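Local coordinates for protein cytosolic phospholipase A2 delta (Homo sapiens, PDB 5IZ5) that hydrolyses glycerophospholipids at the sn-2 position in a calcium-dependent manner, preferring linoleoyl chains, and has an N-terminal C2 domain that associates with membranes, at residues 603-613 with 641-650. The protein carries 3 engineered substitutions. Sequence-based numbering, arbitrary orientation.
Sequences HQRSPNFLQGL and TPKEPRLCLV
A chi1 of -179° swings the Asn-608 amide away from its own backbone N and into the bend of 641-645, where ND2 donates to Glu-644 O at 2.8 Å, 24° off the plane of the Glu-644 carbonyl; in Leu-647, CG anti to the carbonyl carbon (chi1 -57°) helps bring CD2 against the Asn-608 amide, 3.5 Å from OD1. OD1 also accepts from Leu-610 N, which sits well above the amide plane, closing an Asx turn at the start of the type I turn 608-611. With an alanine here both bonds go, and Glu-644 O and Leu-610 N would probably lose these partners, with the turn less firmly set. Backbone bonds from Leu-647 N to Ser-606 O (2.7 Å) and from Asn-608 N to Pro-645 O flank the single bridge of Pro-607 with Arg-646. Farther along, Gly-612 N donates to Pro-642 O. Water 1 accepts from Leu-649 N and donates to Gln-604 O (2.6 Å), bridging the two segments. Val-650 CG2 lies over the centre of the His-603 ring in a CH-pi contact, 3.3 Å from the centroid; Tyr-654 meets that ring edge-to-face. Hydrogen bonds thus hold the Asn-608 end, whereas the His-603 side chain, its NE2 buried without a partner, rests on van der Waals and ring contacts near Asp-651, probably the catalytic proton acceptor.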
loop_
_atom_site.group_PDB
_atom_site.type_symbol
_atom_site.label_atom_id
_atom_site.label_comp_id
_atom_site.label_asym_id
_atom_site.label_seq_id
_atom_site.Cartn_x
_atom_site.Cartn_y
_atom_site.Cartn_z
ATOM N N HIS B 603 4.572 -0.325 -12.179
ATOM C CA HIS B 603 4.521 -0.221 -10.729
ATOM C C HIS B 603 5.389 -1.258 -10.033
ATOM O O HIS B 603 5.640 -2.334 -10.573
ATOM C CB HIS B 603 3.074 -0.370 -10.283
ATOM C CG HIS B 603 2.140 0.551 -11.000
ATOM N ND1 HIS B 603 2.444 1.872 -11.249
ATOM C CD2 HIS B 603 0.915 0.339 -11.531
ATOM C CE1 HIS B 603 1.444 2.435 -11.902
ATOM N NE2 HIS B 603 0.503 1.527 -12.082
ATOM N N GLN B 604 5.852 -0.921 -8.832
ATOM C CA GLN B 604 6.637 -1.845 -8.011
ATOM C C GLN B 604 5.803 -3.092 -7.689
ATOM O O GLN B 604 4.582 -3.016 -7.531
ATOM C CB GLN B 604 7.121 -1.142 -6.727
ATOM C CG GLN B 604 8.187 -1.871 -5.945
ATOM C CD GLN B 604 9.518 -1.816 -6.648
ATOM O OE1 GLN B 604 9.760 -2.579 -7.584
ATOM N NE2 GLN B 604 10.389 -0.906 -6.216
ATOM N N ARG B 605 6.453 -4.247 -7.641
ATOM C CA ARG B 605 5.775 -5.479 -7.242
ATOM C C ARG B 605 6.176 -5.910 -5.829
ATOM O O ARG B 605 6.833 -6.930 -5.613
ATOM C CB ARG B 605 6.009 -6.576 -8.282
ATOM C CG ARG B 605 5.189 -6.320 -9.534
ATOM C CD ARG B 605 5.518 -7.278 -10.659
ATOM N NE ARG B 605 4.604 -7.112 -11.791
ATOM C CZ ARG B 605 4.521 -7.953 -12.821
ATOM N NH1 ARG B 605 5.302 -9.028 -12.881
ATOM N NH2 ARG B 605 3.655 -7.716 -13.802
ATOM N N SER B 606 5.720 -5.129 -4.864
ATOM C CA SER B 606 6.161 -5.281 -3.488
ATOM C C SER B 606 5.569 -6.526 -2.850
ATOM O O SER B 606 4.378 -6.782 -2.990
ATOM C CB SER B 606 5.771 -4.063 -2.669
ATOM O OG SER B 606 6.469 -2.923 -3.136
ATOM N N PRO B 607 6.404 -7.311 -2.156
ATOM C CA PRO B 607 5.866 -8.430 -1.396
ATOM C C PRO B 607 4.812 -7.965 -0.403
ATOM O O PRO B 607 4.988 -6.929 0.239
ATOM C CB PRO B 607 7.097 -8.975 -0.664
ATOM C CG PRO B 607 8.240 -8.619 -1.552
ATOM C CD PRO B 607 7.877 -7.268 -2.103
ATOM N N ASN B 608 3.725 -8.717 -0.304
ATOM C CA ASN B 608 2.620 -8.350 0.557
ATOM C C ASN B 608 2.831 -8.836 1.990
ATOM O O ASN B 608 2.773 -10.033 2.258
ATOM C CB ASN B 608 1.329 -8.943 0.001
ATOM C CG ASN B 608 0.117 -8.581 0.832
ATOM O OD1 ASN B 608 0.174 -7.702 1.699
ATOM N ND2 ASN B 608 -0.998 -9.222 0.544
ATOM N N PHE B 609 3.049 -7.902 2.912
ATOM C CA PHE B 609 3.226 -8.252 4.325
ATOM C C PHE B 609 1.983 -8.884 4.971
ATOM O O PHE B 609 2.076 -9.482 6.035
ATOM C CB PHE B 609 3.756 -7.061 5.154
ATOM C CG PHE B 609 2.947 -5.795 5.037
ATOM C CD1 PHE B 609 1.852 -5.571 5.856
ATOM C CD2 PHE B 609 3.319 -4.801 4.142
ATOM C CE1 PHE B 609 1.123 -4.390 5.758
ATOM C CE2 PHE B 609 2.587 -3.628 4.036
ATOM C CZ PHE B 609 1.492 -3.425 4.846
ATOM N N LEU B 610 0.826 -8.763 4.321
ATOM C CA LEU B 610 -0.382 -9.435 4.783
ATOM C C LEU B 610 -0.518 -10.888 4.308
ATOM O O LEU B 610 -1.475 -11.563 4.699
ATOM C CB LEU B 610 -1.621 -8.657 4.318
ATOM C CG LEU B 610 -1.711 -7.179 4.702
ATOM C CD1 LEU B 610 -3.062 -6.616 4.291
ATOM C CD2 LEU B 610 -1.490 -6.974 6.196
ATOM N N GLN B 611 0.414 -11.368 3.481
ATOM C CA GLN B 611 0.262 -12.675 2.827
ATOM C C GLN B 611 -0.128 -13.806 3.782
ATOM O O GLN B 611 0.486 -13.998 4.830
ATOM C CB GLN B 611 1.539 -13.078 2.077
ATOM C CG GLN B 611 1.384 -14.396 1.323
ATOM C CD GLN B 611 2.579 -14.763 0.455
ATOM O OE1 GLN B 611 3.621 -14.109 0.471
ATOM N NE2 GLN B 611 2.434 -15.841 -0.292
ATOM N N GLY B 612 -1.171 -14.540 3.419
ATOM C CA GLY B 612 -1.576 -15.715 4.176
ATOM C C GLY B 612 -2.541 -15.446 5.312
ATOM O O GLY B 612 -3.240 -16.358 5.746
ATOM N N LEU B 613 -2.620 -14.202 5.782
ATOM C CA LEU B 613 -3.603 -13.845 6.800
ATOM C C LEU B 613 -4.997 -14.023 6.228
ATOM O O LEU B 613 -5.200 -13.917 5.011
ATOM C CB LEU B 613 -3.404 -12.402 7.266
ATOM C CG LEU B 613 -2.079 -12.135 7.982
ATOM C CD1 LEU B 613 -1.842 -10.641 8.136
ATOM C CD2 LEU B 613 -2.041 -12.844 9.331
ATOM N N THR B 641 -7.106 -8.558 -0.355
ATOM C CA THR B 641 -5.642 -8.477 -0.451
ATOM C C THR B 641 -4.825 -9.502 0.372
ATOM O O THR B 641 -3.726 -9.882 -0.059
ATOM C CB THR B 641 -5.154 -7.037 -0.126
ATOM O OG1 THR B 641 -5.720 -6.120 -1.070
ATOM C CG2 THR B 641 -3.635 -6.909 -0.181
ATOM N N PRO B 642 -5.332 -9.944 1.543
ATOM C CA PRO B 642 -4.523 -10.840 2.377
ATOM C C PRO B 642 -3.982 -12.068 1.647
ATOM O O PRO B 642 -2.864 -12.487 1.917
ATOM C CB PRO B 642 -5.498 -11.247 3.485
ATOM C CG PRO B 642 -6.360 -10.050 3.642
ATOM C CD PRO B 642 -6.578 -9.562 2.232
ATOM N N LYS B 643 -4.750 -12.606 0.707
ATOM C CA LYS B 643 -4.326 -13.792 -0.023
ATOM C C LYS B 643 -3.331 -13.541 -1.163
ATOM O O LYS B 643 -2.831 -14.503 -1.740
ATOM C CB LYS B 643 -5.537 -14.643 -0.425
ATOM C CG LYS B 643 -5.753 -14.995 -1.882
ATOM C CD LYS B 643 -6.495 -13.917 -2.648
ATOM C CE LYS B 643 -6.605 -14.288 -4.118
ATOM N NZ LYS B 643 -7.203 -13.186 -4.919
ATOM N N GLU B 644 -3.002 -12.280 -1.458
ATOM C CA GLU B 644 -2.054 -11.983 -2.524
ATOM C C GLU B 644 -0.612 -12.059 -2.017
ATOM O O GLU B 644 -0.294 -11.551 -0.930
ATOM C CB GLU B 644 -2.349 -10.603 -3.124
ATOM C CG GLU B 644 -3.772 -10.459 -3.648
ATOM C CD GLU B 644 -4.025 -11.241 -4.930
ATOM O OE1 GLU B 644 -5.183 -11.258 -5.369
ATOM O OE2 GLU B 644 -3.093 -11.846 -5.501
ATOM N N PRO B 645 0.270 -12.713 -2.791
ATOM C CA PRO B 645 1.701 -12.639 -2.482
ATOM C C PRO B 645 2.305 -11.254 -2.695
ATOM O O PRO B 645 3.320 -10.945 -2.076
ATOM C CB PRO B 645 2.349 -13.633 -3.460
ATOM C CG PRO B 645 1.246 -14.426 -4.053
ATOM C CD PRO B 645 -0.025 -13.654 -3.891
ATOM N N ARG B 646 1.681 -10.420 -3.526
ATOM C CA ARG B 646 2.257 -9.126 -3.874
ATOM C C ARG B 646 1.246 -7.975 -3.854
ATOM O O ARG B 646 0.038 -8.180 -3.892
ATOM C CB ARG B 646 2.925 -9.199 -5.246
ATOM C CG ARG B 646 4.233 -9.983 -5.254
ATOM C CD ARG B 646 4.937 -9.992 -6.594
ATOM N NE ARG B 646 4.008 -10.268 -7.679
ATOM C CZ ARG B 646 3.555 -11.476 -8.017
ATOM N NH1 ARG B 646 3.943 -12.576 -7.367
ATOM N NH2 ARG B 646 2.700 -11.581 -9.025
ATOM N N LEU B 647 1.784 -6.765 -3.773
ATOM C CA LEU B 647 1.012 -5.533 -3.836
ATOM C C LEU B 647 1.334 -4.820 -5.134
ATOM O O LEU B 647 2.342 -5.111 -5.774
ATOM C CB LEU B 647 1.393 -4.620 -2.675
ATOM C CG LEU B 647 1.231 -5.224 -1.283
ATOM C CD1 LEU B 647 1.747 -4.236 -0.245
ATOM C CD2 LEU B 647 -0.219 -5.587 -1.023
ATOM N N CYS B 648 0.459 -3.901 -5.528
ATOM C CA CYS B 648 0.730 -3.013 -6.646
ATOM C C CYS B 648 0.440 -1.588 -6.193
ATOM O O CYS B 648 -0.704 -1.131 -6.232
ATOM C CB CYS B 648 -0.101 -3.380 -7.878
ATOM S SG CYS B 648 0.297 -2.357 -9.317
ATOM N N LEU B 649 1.493 -0.887 -5.785
ATOM C CA LEU B 649 1.357 0.405 -5.135
ATOM C C LEU B 649 1.495 1.553 -6.127
ATOM O O LEU B 649 2.439 1.613 -6.923
ATOM C CB LEU B 649 2.381 0.549 -4.006
ATOM C CG LEU B 649 2.168 -0.413 -2.831
ATOM C CD1 LEU B 649 3.305 -0.290 -1.837
ATOM C CD2 LEU B 649 0.851 -0.157 -2.124
ATOM N N VAL B 650 0.540 2.467 -6.050
ATOM C CA VAL B 650 0.373 3.513 -7.021
ATOM C C VAL B 650 0.325 4.885 -6.332
ATOM O O VAL B 650 -0.058 4.994 -5.177
ATOM C CB VAL B 650 -0.878 3.160 -7.866
ATOM C CG1 VAL B 650 -1.827 4.321 -8.034
ATOM C CG2 VAL B 650 -0.440 2.591 -9.202
HETATM O O HOH W 1 4.241 -1.769 -5.221
#